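Local coordinates for peroxisomal fatty acid beta-oxidation multifunctional protein MFP2 (Arabidopsis thaliana, PDB 2WTB), which hydrates long-chain enoyl-CoAs and oxidises 3-hydroxyacyl-CoAs in peroxisomal fatty acid beta-oxidation during seed germination, at residues 503-508 / 533-538; 512-517 / 565-570; 520-525 / 625-630; 527-532 / 663-668. All coordinates share one frame; numbering follows the deposited sequence.

Contact 1 of 4, residues 503-508 / 533-538; sequences FPYTQA and MGPFRL
Y505 lays the far end of its phenol against the pyrrolidine ring of P535, and that meeting accounts for most of the surface the two segments bury. The two side chains cross at about a right angle. From the phenol, OH sits 3.6 Å from P535 CD, while CZ lies 3.8 Å from P535 CG. CE2 of Y505 also comes to 3.9 Å from CA of P535. With CG of Y505 anti to the backbone N (chi1 -178°), the ring extends outward from its helix and brings the hydroxyl end to the proline. P535 opens helix 535-542, with G534 at the N-cap position, so the tyrosine is packed against the first turn of that helix. This is helix-to-helix packing inside the C-terminal domain of the 3-hydroxyacyl-CoA dehydrogenase family, with helix 498-514 supplying the tyrosine. T506 fills in beside it: its CA and that of P535, 5.7 Å apart, mark the closest CA approach of the two segments. The threonine hydroxyl OG1 stays 4.3 Å from O of P535, a loose contact and nothing more. Beyond the pair, P535 also rests on I522 and I526 of helix 519-529, and the ring of F632 in helix 624-644 meets that of Y505.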
loop_
_atom_site.group_PDB
_atom_site.type_symbol
_atom_site.label_atom_id
_atom_site.label_comp_id
_atom_site.label_asym_id
_atom_site.label_seq_id
_atom_site.Cartn_x
_atom_site.Cartn_y
_atom_site.Cartn_z
ATOM N N PHE A 503 0.674 4.576 -20.968
ATOM C CA PHE A 503 0.211 4.370 -22.336
ATOM C C PHE A 503 1.351 3.993 -23.292
ATOM O O PHE A 503 1.143 3.201 -24.211
ATOM C CB PHE A 503 -0.619 5.557 -22.855
ATOM C CG PHE A 503 0.182 6.615 -23.564
ATOM C CD1 PHE A 503 0.694 6.385 -24.832
ATOM C CD2 PHE A 503 0.392 7.852 -22.977
ATOM C CE1 PHE A 503 1.425 7.359 -25.488
ATOM C CE2 PHE A 503 1.118 8.832 -23.627
ATOM C CZ PHE A 503 1.634 8.586 -24.885
ATOM N N PRO A 504 2.559 4.550 -23.076
ATOM C CA PRO A 504 3.714 4.169 -23.901
ATOM C C PRO A 504 4.139 2.722 -23.653
ATOM O O PRO A 504 4.636 2.053 -24.558
ATOM C CB PRO A 504 4.816 5.123 -23.427
ATOM C CG PRO A 504 4.099 6.256 -22.780
ATOM C CD PRO A 504 2.896 5.640 -22.145
ATOM N N TYR A 505 3.947 2.265 -22.420
ATOM C CA TYR A 505 4.244 0.898 -22.006
ATOM C C TYR A 505 3.815 -0.131 -23.046
ATOM O O TYR A 505 4.648 -0.841 -23.612
ATOM C CB TYR A 505 3.530 0.637 -20.682
ATOM C CG TYR A 505 3.747 -0.715 -20.047
ATOM C CD1 TYR A 505 5.005 -1.115 -19.616
ATOM C CD2 TYR A 505 2.677 -1.570 -19.826
ATOM C CE1 TYR A 505 5.193 -2.344 -19.012
ATOM C CE2 TYR A 505 2.853 -2.797 -19.222
ATOM C CZ TYR A 505 4.111 -3.180 -18.817
ATOM O OH TYR A 505 4.280 -4.404 -18.215
ATOM N N THR A 506 2.513 -0.203 -23.299
ATOM C CA THR A 506 1.966 -1.171 -24.245
ATOM C C THR A 506 2.395 -0.922 -25.692
ATOM O O THR A 506 2.611 -1.865 -26.451
ATOM C CB THR A 506 0.430 -1.221 -24.164
ATOM O OG1 THR A 506 0.043 -2.071 -23.077
ATOM C CG2 THR A 506 -0.159 -1.767 -25.453
ATOM N N GLN A 507 2.518 0.343 -26.075
ATOM C CA GLN A 507 2.885 0.679 -27.446
ATOM C C GLN A 507 4.347 0.358 -27.740
ATOM O O GLN A 507 4.679 -0.103 -28.831
ATOM C CB GLN A 507 2.587 2.150 -27.741
ATOM C CG GLN A 507 1.106 2.491 -27.704
ATOM C CD GLN A 507 0.837 3.961 -27.959
ATOM O OE1 GLN A 507 1.721 4.698 -28.395
ATOM N NE2 GLN A 507 -0.389 4.395 -27.686
ATOM N N ALA A 508 5.216 0.600 -26.765
ATOM C CA ALA A 508 6.633 0.286 -26.917
ATOM C C ALA A 508 6.811 -1.213 -27.096
ATOM O O ALA A 508 7.632 -1.665 -27.894
ATOM C CB ALA A 508 7.419 0.771 -25.716
ATOM N N MET A 533 2.302 -8.939 -14.164
ATOM C CA MET A 533 1.817 -9.374 -15.461
ATOM C C MET A 533 2.723 -8.837 -16.561
ATOM O O MET A 533 3.522 -7.930 -16.333
ATOM C CB MET A 533 0.397 -8.847 -15.657
ATOM C CG MET A 533 -0.543 -9.802 -16.346
ATOM S SD MET A 533 -2.267 -9.371 -16.046
ATOM C CE MET A 533 -3.081 -10.831 -16.690
ATOM N N GLY A 534 2.602 -9.403 -17.757
ATOM C CA GLY A 534 3.342 -8.908 -18.901
ATOM C C GLY A 534 2.489 -7.932 -19.682
ATOM O O GLY A 534 1.267 -7.943 -19.556
ATOM N N PRO A 535 3.128 -7.077 -20.495
ATOM C CA PRO A 535 2.413 -6.083 -21.301
ATOM C C PRO A 535 1.253 -6.702 -22.076
ATOM O O PRO A 535 0.123 -6.224 -21.980
ATOM C CB PRO A 535 3.486 -5.590 -22.272
ATOM C CG PRO A 535 4.762 -5.775 -21.535
ATOM C CD PRO A 535 4.585 -7.010 -20.694
ATOM N N PHE A 536 1.536 -7.757 -22.832
ATOM C CA PHE A 536 0.513 -8.421 -23.630
ATOM C C PHE A 536 -0.421 -9.242 -22.748
ATOM O O PHE A 536 -1.639 -9.223 -22.926
ATOM C CB PHE A 536 1.164 -9.304 -24.698
ATOM C CG PHE A 536 2.169 -8.578 -25.545
ATOM C CD1 PHE A 536 3.516 -8.604 -25.221
ATOM C CD2 PHE A 536 1.766 -7.854 -26.655
ATOM C CE1 PHE A 536 4.442 -7.929 -25.994
ATOM C CE2 PHE A 536 2.686 -7.177 -27.430
ATOM C CZ PHE A 536 4.026 -7.215 -27.098
ATOM N N ARG A 537 0.162 -9.956 -21.792
ATOM C CA ARG A 537 -0.605 -10.756 -20.847
ATOM C C ARG A 537 -1.639 -9.897 -20.124
ATOM O O ARG A 537 -2.779 -10.316 -19.922
ATOM C CB ARG A 537 0.340 -11.427 -19.848
ATOM C CG ARG A 537 -0.335 -12.069 -18.651
ATOM C CD ARG A 537 -1.430 -13.033 -19.056
ATOM N NE ARG A 537 -1.765 -13.940 -17.962
ATOM C CZ ARG A 537 -2.935 -14.554 -17.832
ATOM N NH1 ARG A 537 -3.895 -14.349 -18.723
ATOM N NH2 ARG A 537 -3.146 -15.365 -16.804
ATOM N N LEU A 538 -1.232 -8.690 -19.744
ATOM C CA LEU A 538 -2.124 -7.739 -19.091
ATOM C C LEU A 538 -3.096 -7.134 -20.097
ATOM O O LEU A 538 -4.232 -6.800 -19.760
ATOM C CB LEU A 538 -1.312 -6.639 -18.399
ATOM C CG LEU A 538 -2.049 -5.416 -17.844
ATOM C CD1 LEU A 538 -1.349 -4.883 -16.599
ATOM C CD2 LEU A 538 -2.183 -4.327 -18.903
#

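Contact 2 of 4, residues 512-517 / 565-570; sequences LVECGA and SMIIPL
E514 reaches across to S565 and takes a hydrogen bond from its hydroxyl, OG to OE2 at 2.8 Å. The carboxylate oxygen uses its anti lone pair, the one turned away from OE1. Directly beside this bond the contact becomes apolar. The outermost methyl of I567, CD1, touches two residues of helix 498-514: CG1 of V513 at 3.8 Å and the aliphatic CG of E514 at 3.9 Å. The glutamate and isoleucine chains slide past each other in opposite directions; the methylene part of E514 packs on the isoleucine, and the carboxylate beyond it goes to S565. I567 gets there with CG1 anti to its own carbonyl carbon (chi1 -65°) and an extended chain beyond. One shell further out, OE1 of E514 is bonded to the hydroxyl of Y563, which ties the other half of the carboxylate. S565 is steadied in turn by I567, whose N makes a weak capping bond of 3.4 Å to OG just ahead of helix 567-572. The helix that carries V513 and E514 closes in a Schellman motif at G516. With an alanine here instead of E514, the hydroxyls of S565 and Y563 would probably be left without the carboxylate they share, and one flank of the I567 methyl uncovered. Since S565 OG donates a hydrogen bond to OE2 and weakly accepts one from I567 N, the carboxylate is linked through one hydroxyl to the start of helix 567-572.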
loop_
_atom_site.group_PDB
_atom_site.type_symbol
_atom_site.label_atom_id
_atom_site.label_comp_id
_atom_site.label_asym_id
_atom_site.label_seq_id
_atom_site.Cartn_x
_atom_site.Cartn_y
_atom_site.Cartn_z
ATOM N N LEU A 512 8.064 -3.287 -30.598
ATOM C CA LEU A 512 9.145 -4.261 -30.545
ATOM C C LEU A 512 8.718 -5.564 -31.211
ATOM O O LEU A 512 9.503 -6.199 -31.918
ATOM C CB LEU A 512 9.556 -4.524 -29.095
ATOM C CG LEU A 512 10.239 -3.371 -28.359
ATOM C CD1 LEU A 512 10.421 -3.709 -26.888
ATOM C CD2 LEU A 512 11.572 -3.028 -29.005
ATOM N N VAL A 513 7.469 -5.955 -30.982
ATOM C CA VAL A 513 6.928 -7.176 -31.567
ATOM C C VAL A 513 6.872 -7.085 -33.085
ATOM O O VAL A 513 7.295 -8.006 -33.785
ATOM C CB VAL A 513 5.528 -7.505 -31.010
ATOM C CG1 VAL A 513 4.719 -8.298 -32.020
ATOM C CG2 VAL A 513 5.650 -8.266 -29.702
ATOM N N GLU A 514 6.357 -5.970 -33.594
ATOM C CA GLU A 514 6.302 -5.763 -35.035
ATOM C C GLU A 514 7.709 -5.752 -35.621
ATOM O O GLU A 514 7.892 -5.916 -36.828
ATOM C CB GLU A 514 5.566 -4.465 -35.376
ATOM C CG GLU A 514 4.067 -4.520 -35.124
ATOM C CD GLU A 514 3.295 -3.536 -35.983
ATOM O OE1 GLU A 514 3.843 -3.088 -37.014
ATOM O OE2 GLU A 514 2.140 -3.218 -35.633
ATOM N N CYS A 515 8.701 -5.566 -34.757
ATOM C CA CYS A 515 10.093 -5.554 -35.183
ATOM C C CYS A 515 10.741 -6.931 -35.061
ATOM O O CYS A 515 11.916 -7.102 -35.390
ATOM C CB CYS A 515 10.887 -4.517 -34.389
ATOM S SG CYS A 515 10.519 -2.814 -34.855
ATOM N N GLY A 516 9.973 -7.907 -34.587
ATOM C CA GLY A 516 10.444 -9.278 -34.511
ATOM C C GLY A 516 10.550 -9.837 -33.104
ATOM O O GLY A 516 10.629 -11.052 -32.919
ATOM N N ALA A 517 10.552 -8.954 -32.111
ATOM C CA ALA A 517 10.699 -9.370 -30.720
ATOM C C ALA A 517 9.598 -10.340 -30.296
ATOM O O ALA A 517 8.413 -10.058 -30.466
ATOM C CB ALA A 517 10.722 -8.152 -29.802
ATOM N N SER A 565 -0.543 0.238 -33.263
ATOM C CA SER A 565 -0.300 -1.097 -33.795
ATOM C C SER A 565 -1.610 -1.755 -34.217
ATOM O O SER A 565 -2.550 -1.855 -33.429
ATOM C CB SER A 565 0.422 -1.963 -32.762
ATOM O OG SER A 565 0.657 -3.265 -33.267
ATOM N N MET A 566 -1.663 -2.204 -35.464
ATOM C CA MET A 566 -2.874 -2.802 -36.009
ATOM C C MET A 566 -3.057 -4.235 -35.515
ATOM O O MET A 566 -4.012 -4.913 -35.894
ATOM C CB MET A 566 -2.839 -2.768 -37.539
ATOM C CG MET A 566 -4.212 -2.755 -38.191
ATOM S SD MET A 566 -5.121 -1.236 -37.845
ATOM C CE MET A 566 -4.078 -0.021 -38.650
ATOM N N ILE A 567 -2.141 -4.688 -34.663
ATOM C CA ILE A 567 -2.180 -6.053 -34.146
ATOM C C ILE A 567 -3.515 -6.385 -33.481
ATOM O O ILE A 567 -4.207 -7.313 -33.895
ATOM C CB ILE A 567 -1.029 -6.321 -33.151
ATOM C CG1 ILE A 567 0.322 -6.239 -33.865
ATOM C CG2 ILE A 567 -1.197 -7.683 -32.491
ATOM C CD1 ILE A 567 1.503 -6.524 -32.965
ATOM N N ILE A 568 -3.872 -5.624 -32.451
ATOM C CA ILE A 568 -5.114 -5.864 -31.724
ATOM C C ILE A 568 -6.352 -5.829 -32.624
ATOM O O ILE A 568 -7.141 -6.774 -32.626
ATOM C CB ILE A 568 -5.296 -4.883 -30.546
ATOM C CG1 ILE A 568 -4.344 -5.241 -29.406
ATOM C CG2 ILE A 568 -6.734 -4.902 -30.054
ATOM C CD1 ILE A 568 -4.559 -4.418 -28.156
ATOM N N PRO A 569 -6.530 -4.737 -33.390
ATOM C CA PRO A 569 -7.704 -4.630 -34.264
ATOM C C PRO A 569 -7.865 -5.845 -35.175
ATOM O O PRO A 569 -8.968 -6.378 -35.294
ATOM C CB PRO A 569 -7.403 -3.380 -35.094
ATOM C CG PRO A 569 -6.535 -2.556 -34.215
ATOM C CD PRO A 569 -5.678 -3.538 -33.468
ATOM N N LEU A 570 -6.775 -6.274 -35.803
ATOM C CA LEU A 570 -6.811 -7.424 -36.700
ATOM C C LEU A 570 -7.276 -8.688 -35.981
ATOM O O LEU A 570 -7.871 -9.577 -36.591
ATOM C CB LEU A 570 -5.438 -7.653 -37.334
ATOM C CG LEU A 570 -4.996 -6.625 -38.375
ATOM C CD1 LEU A 570 -3.532 -6.817 -38.738
ATOM C CD2 LEU A 570 -5.874 -6.707 -39.613
#

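Contact 3 of 4, residues 520-525 / 625-630; sequences YLIDRA and KDIIEM
I627, the residue that packs deepest into helix 519-529, has its carbonyl oxygen gripped by two groups of its own helix: the hydroxyl of T631 and, weakly, N of M630 at 3.3 Å from I627 O. The side-chain contact across the helices is apolar, with methyls also touching two backbone carbonyls. CD1 of I627 meets CD1 of I522 at 3.5 Å, methyl against methyl, with the two chains crossing at a slant. A second touch joins their branches, CG2 of I627 to CG2 of I522 at 3.9 Å. CG1 of I627 stands anti to its carbonyl carbon (chi1 -75°), and the extended chain beyond pushes CD1 forward over the other helix. There it also comes near A525, whose CB lies 4.1 Å from it, and the carbonyl O of L521 at 4.0 Å from the same I627 CD1. The two helical segments cross almost perpendicularly, at -85°, with axes 9.3 Å apart; so steep a crossing confines the contact to a small patch where one isoleucine meets a neighbouring isoleucine and alanine. Both helices belong to the helical C-terminal part of the protein, the region that carries the dehydrogenase activity. At the other end of the patch I628 lays its CD1 3.6 Å from O of A525, a plain van der Waals contact. I627 is further backed by I526, while I522 also rests on F536 of helix 535-542.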
loop_
_atom_site.group_PDB
_atom_site.type_symbol
_atom_site.label_atom_id
_atom_site.label_comp_id
_atom_site.label_asym_id
_atom_site.label_seq_id
_atom_site.Cartn_x
_atom_site.Cartn_y
_atom_site.Cartn_z
ATOM N N TYR A 520 6.174 -13.251 -25.910
ATOM C CA TYR A 520 6.178 -14.038 -24.682
ATOM C C TYR A 520 7.467 -13.846 -23.888
ATOM O O TYR A 520 7.465 -13.936 -22.660
ATOM C CB TYR A 520 5.940 -15.515 -24.999
ATOM C CG TYR A 520 4.715 -15.740 -25.856
ATOM C CD1 TYR A 520 3.446 -15.773 -25.293
ATOM C CD2 TYR A 520 4.826 -15.906 -27.229
ATOM C CE1 TYR A 520 2.323 -15.972 -26.075
ATOM C CE2 TYR A 520 3.710 -16.106 -28.017
ATOM C CZ TYR A 520 2.461 -16.138 -27.437
ATOM O OH TYR A 520 1.348 -16.338 -28.222
ATOM N N LEU A 521 8.564 -13.577 -24.591
ATOM C CA LEU A 521 9.813 -13.219 -23.931
ATOM C C LEU A 521 9.638 -11.877 -23.228
ATOM O O LEU A 521 10.064 -11.701 -22.086
ATOM C CB LEU A 521 10.960 -13.138 -24.939
ATOM C CG LEU A 521 11.301 -14.402 -25.734
ATOM C CD1 LEU A 521 12.468 -14.141 -26.677
ATOM C CD2 LEU A 521 11.610 -15.566 -24.804
ATOM N N ILE A 522 9.005 -10.934 -23.922
ATOM C CA ILE A 522 8.709 -9.624 -23.356
ATOM C C ILE A 522 7.984 -9.768 -22.022
ATOM O O ILE A 522 8.418 -9.227 -21.005
ATOM C CB ILE A 522 7.824 -8.787 -24.302
ATOM C CG1 ILE A 522 8.463 -8.669 -25.687
ATOM C CG2 ILE A 522 7.560 -7.408 -23.708
ATOM C CD1 ILE A 522 9.657 -7.743 -25.737
ATOM N N ASP A 523 6.877 -10.506 -22.037
ATOM C CA ASP A 523 6.068 -10.708 -20.840
ATOM C C ASP A 523 6.862 -11.342 -19.705
ATOM O O ASP A 523 6.770 -10.906 -18.558
ATOM C CB ASP A 523 4.835 -11.558 -21.159
ATOM C CG ASP A 523 3.758 -10.772 -21.879
ATOM O OD1 ASP A 523 4.039 -9.636 -22.316
ATOM O OD2 ASP A 523 2.627 -11.286 -22.006
ATOM N N ARG A 524 7.643 -12.367 -20.029
ATOM C CA ARG A 524 8.421 -13.078 -19.021
ATOM C C ARG A 524 9.495 -12.183 -18.409
ATOM O O ARG A 524 9.734 -12.218 -17.201
ATOM C CB ARG A 524 9.057 -14.335 -19.620
ATOM N N ALA A 525 10.140 -11.380 -19.248
ATOM C CA ALA A 525 11.193 -10.490 -18.782
ATOM C C ALA A 525 10.635 -9.453 -17.817
ATOM O O ALA A 525 11.287 -9.078 -16.842
ATOM C CB ALA A 525 11.865 -9.805 -19.960
ATOM N N LYS A 625 17.185 -7.108 -19.906
ATOM C CA LYS A 625 17.462 -5.748 -19.463
ATOM C C LYS A 625 16.999 -4.744 -20.516
ATOM O O LYS A 625 16.398 -3.719 -20.193
ATOM C CB LYS A 625 18.955 -5.563 -19.182
ATOM C CG LYS A 625 19.342 -4.131 -18.849
ATOM C CD LYS A 625 20.839 -3.983 -18.632
ATOM C CE LYS A 625 21.191 -2.557 -18.234
ATOM N NZ LYS A 625 22.656 -2.365 -18.046
ATOM N N ASP A 626 17.278 -5.057 -21.779
ATOM C CA ASP A 626 16.923 -4.186 -22.894
ATOM C C ASP A 626 15.414 -4.113 -23.108
ATOM O O ASP A 626 14.871 -3.035 -23.353
ATOM C CB ASP A 626 17.621 -4.645 -24.176
ATOM C CG ASP A 626 19.124 -4.463 -24.116
ATOM O OD1 ASP A 626 19.590 -3.711 -23.232
ATOM O OD2 ASP A 626 19.837 -5.069 -24.948
ATOM N N ILE A 627 14.740 -5.257 -23.026
ATOM C CA ILE A 627 13.285 -5.282 -23.128
ATOM C C ILE A 627 12.691 -4.330 -22.100
ATOM O O ILE A 627 11.917 -3.433 -22.435
ATOM C CB ILE A 627 12.713 -6.688 -22.880
ATOM C CG1 ILE A 627 12.955 -7.591 -24.088
ATOM C CG2 ILE A 627 11.225 -6.607 -22.580
ATOM C CD1 ILE A 627 12.418 -8.997 -23.906
ATOM N N ILE A 628 13.069 -4.533 -20.844
ATOM C CA ILE A 628 12.619 -3.677 -19.760
ATOM C C ILE A 628 12.971 -2.218 -20.034
ATOM O O ILE A 628 12.120 -1.336 -19.925
ATOM C CB ILE A 628 13.230 -4.117 -18.415
ATOM C CG1 ILE A 628 12.672 -5.482 -18.003
ATOM C CG2 ILE A 628 12.947 -3.089 -17.338
ATOM C CD1 ILE A 628 13.388 -6.105 -16.827
ATOM N N GLU A 629 14.221 -1.968 -20.411
ATOM C CA GLU A 629 14.694 -0.600 -20.603
ATOM C C GLU A 629 13.984 0.136 -21.737
ATOM O O GLU A 629 13.770 1.344 -21.656
ATOM C CB GLU A 629 16.211 -0.566 -20.804
ATOM C CG GLU A 629 17.000 -0.773 -19.521
ATOM C CD GLU A 629 18.428 -0.271 -19.618
ATOM O OE1 GLU A 629 18.874 0.048 -20.741
ATOM O OE2 GLU A 629 19.103 -0.194 -18.568
ATOM N N MET A 630 13.619 -0.589 -22.789
ATOM C CA MET A 630 12.940 0.018 -23.930
ATOM C C MET A 630 11.437 0.145 -23.689
ATOM O O MET A 630 10.738 0.858 -24.409
ATOM C CB MET A 630 13.200 -0.781 -25.211
ATOM C CG MET A 630 14.661 -0.837 -25.628
ATOM S SD MET A 630 14.891 -1.455 -27.309
ATOM C CE MET A 630 14.235 -0.089 -28.260
#

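Contact 4 of 4, residues 527-532 / 663-668; sequences SKFGMP and GFPPYR
G530 leaves helix 519-529 with positive phi (143°) and brings its CA to 4.8 Å from CA of P665, so the two segments pass close to each other here. No side chain could fit on that side of G530: the ring atom CG of P665 lies 3.3 Å from its CA, and the phenol oxygen of Y667 is pressed against the same carbon. R668 then reaches back to the helix end and grips the carbonyl O of F529 side-on, NH2 at 2.6 Å and NE at 3.0 Å. The oxygen lies in the guanidinium plane, and NE approaches it nearly along the C=O axis. NE also lies over one face of the F529 ring near its rim, beside CE1, the two planes only 6° apart. F529 turns its edge toward the face of F664 in an offset edge-to-face pair, centroids 5.9 Å apart and planes at 75°. Bent at chi2, M531 hooks its CE methyl against F664 CD1 at 3.3 Å. A leucine in place of R668 would probably leave the F529 carbonyl without both side-chain donors and remove the NE end of the group from over the phenylalanine ring. P532, two residues beyond G530, touches the carbonyl O of G663 with its CD. Thus, in the helical C-terminal dehydrogenase region, a helix ended by a positive-phi glycine meets the loop between helices 651-662 and 671-678, whose arginine grips the F529 carbonyl.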
loop_
_atom_site.group_PDB
_atom_site.type_symbol
_atom_site.label_atom_id
_atom_site.label_comp_id
_atom_site.label_asym_id
_atom_site.label_seq_id
_atom_site.Cartn_x
_atom_site.Cartn_y
_atom_site.Cartn_z
ATOM N N SER A 527 7.455 -9.618 -16.238
ATOM C CA SER A 527 6.745 -10.218 -15.114
ATOM C C SER A 527 7.730 -10.598 -14.019
ATOM O O SER A 527 7.368 -10.694 -12.846
ATOM C CB SER A 527 5.953 -11.447 -15.560
ATOM O OG SER A 527 4.859 -11.082 -16.382
ATOM N N LYS A 528 8.980 -10.811 -14.415
ATOM C CA LYS A 528 10.038 -11.145 -13.472
ATOM C C LYS A 528 10.647 -9.866 -12.926
ATOM O O LYS A 528 11.179 -9.841 -11.818
ATOM C CB LYS A 528 11.112 -12.001 -14.148
ATOM C CG LYS A 528 12.224 -12.454 -13.213
ATOM C CD LYS A 528 13.082 -13.534 -13.854
ATOM C CE LYS A 528 13.738 -13.038 -15.131
ATOM N NZ LYS A 528 14.567 -14.094 -15.775
ATOM N N PHE A 529 10.563 -8.802 -13.718
ATOM C CA PHE A 529 11.058 -7.493 -13.307
ATOM C C PHE A 529 10.375 -7.028 -12.027
ATOM O O PHE A 529 10.960 -6.292 -11.237
ATOM C CB PHE A 529 10.845 -6.468 -14.424
ATOM C CG PHE A 529 11.167 -5.057 -14.025
ATOM C CD1 PHE A 529 12.454 -4.700 -13.663
ATOM C CD2 PHE A 529 10.181 -4.082 -14.023
ATOM C CE1 PHE A 529 12.751 -3.397 -13.299
ATOM C CE2 PHE A 529 10.472 -2.779 -13.663
ATOM C CZ PHE A 529 11.757 -2.437 -13.299
ATOM N N GLY A 530 9.138 -7.468 -11.826
ATOM C CA GLY A 530 8.389 -7.104 -10.638
ATOM C C GLY A 530 6.912 -6.888 -10.910
ATOM O O GLY A 530 6.089 -6.948 -9.998
ATOM N N MET A 531 6.578 -6.627 -12.170
ATOM C CA MET A 531 5.188 -6.481 -12.579
ATOM C C MET A 531 4.434 -7.775 -12.312
ATOM O O MET A 531 5.014 -8.859 -12.368
ATOM C CB MET A 531 5.101 -6.121 -14.063
ATOM C CG MET A 531 5.613 -4.730 -14.393
ATOM S SD MET A 531 4.476 -3.451 -13.838
ATOM C CE MET A 531 5.521 -2.003 -13.896
ATOM N N PRO A 532 3.132 -7.666 -12.014
ATOM C CA PRO A 532 2.300 -8.841 -11.744
ATOM C C PRO A 532 1.906 -9.530 -13.043
ATOM O O PRO A 532 1.266 -10.581 -13.025
ATOM C CB PRO A 532 1.050 -8.244 -11.079
ATOM C CG PRO A 532 1.385 -6.797 -10.794
ATOM C CD PRO A 532 2.387 -6.414 -11.826
ATOM N N GLY A 663 0.713 -1.888 -10.551
ATOM C CA GLY A 663 1.493 -2.910 -9.878
ATOM C C GLY A 663 2.996 -2.822 -10.072
ATOM O O GLY A 663 3.682 -3.844 -10.084
ATOM N N PHE A 664 3.515 -1.608 -10.225
ATOM C CA PHE A 664 4.956 -1.416 -10.332
ATOM C C PHE A 664 5.626 -1.838 -9.026
ATOM O O PHE A 664 5.140 -1.510 -7.944
ATOM C CB PHE A 664 5.287 0.039 -10.660
ATOM C CG PHE A 664 6.739 0.279 -10.957
ATOM C CD1 PHE A 664 7.207 0.250 -12.261
ATOM C CD2 PHE A 664 7.637 0.532 -9.934
ATOM C CE1 PHE A 664 8.543 0.467 -12.541
ATOM C CE2 PHE A 664 8.975 0.750 -10.207
ATOM C CZ PHE A 664 9.428 0.717 -11.512
ATOM N N PRO A 665 6.747 -2.569 -9.131
ATOM C CA PRO A 665 7.478 -3.160 -8.002
ATOM C C PRO A 665 7.752 -2.166 -6.878
ATOM O O PRO A 665 8.541 -1.240 -7.064
ATOM C CB PRO A 665 8.803 -3.593 -8.634
ATOM C CG PRO A 665 8.480 -3.824 -10.058
ATOM C CD PRO A 665 7.413 -2.834 -10.419
ATOM N N PRO A 666 7.113 -2.365 -5.716
ATOM C CA PRO A 666 7.274 -1.488 -4.552
ATOM C C PRO A 666 8.730 -1.391 -4.103
ATOM O O PRO A 666 9.194 -0.304 -3.763
ATOM C CB PRO A 666 6.439 -2.185 -3.472
ATOM C CG PRO A 666 5.447 -2.999 -4.225
ATOM C CD PRO A 666 6.158 -3.456 -5.460
ATOM N N TYR A 667 9.436 -2.517 -4.108
ATOM C CA TYR A 667 10.832 -2.550 -3.682
ATOM C C TYR A 667 11.743 -1.742 -4.605
ATOM O O TYR A 667 12.912 -1.520 -4.295
ATOM C CB TYR A 667 11.331 -3.995 -3.561
ATOM C CG TYR A 667 10.864 -4.900 -4.677
ATOM C CD1 TYR A 667 9.712 -5.662 -4.540
ATOM C CD2 TYR A 667 11.571 -4.989 -5.869
ATOM C CE1 TYR A 667 9.277 -6.489 -5.558
ATOM C CE2 TYR A 667 11.145 -5.813 -6.893
ATOM C CZ TYR A 667 9.997 -6.560 -6.733
ATOM O OH TYR A 667 9.569 -7.381 -7.749
ATOM N N ARG A 668 11.204 -1.303 -5.738
ATOM C CA ARG A 668 11.951 -0.435 -6.642
ATOM C C ARG A 668 11.577 1.033 -6.445
ATOM O O ARG A 668 12.017 1.901 -7.199
ATOM C CB ARG A 668 11.753 -0.858 -8.098
ATOM C CG ARG A 668 12.190 -2.289 -8.376
ATOM C CD ARG A 668 12.417 -2.529 -9.857
ATOM N NE ARG A 668 12.423 -3.951 -10.182
ATOM C CZ ARG A 668 13.473 -4.751 -10.022
ATOM N NH1 ARG A 668 14.607 -4.270 -9.534
ATOM N NH2 ARG A 668 13.388 -6.032 -10.347
#

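Overall arrangement
Helix 519-529 joins contacts 3 and 4 directly, contact 3 using its N-terminal half and contact 4 its C-terminal end, and touches contact 1 through D523, which probably accepts hydrogen bonds from F536 and R537 of contact 1, R537 N lying 2.8 Å from D523 OD2. Contacts 1 and 2 share helix 498-514 and meet where F536 CZ packs on V513 CG2; their centres are 12 Å apart. Contacts 3 and 4 join through I628 CD1 and F529 CB at 3.5 Å. Contacts 2 and 4 mark the extremes, with centres 24 Å apart and nearest atoms about 13 Å apart. All four lie away from the predicted catalytic E119 and E139 of the hydratase part, within the C-terminal helical region.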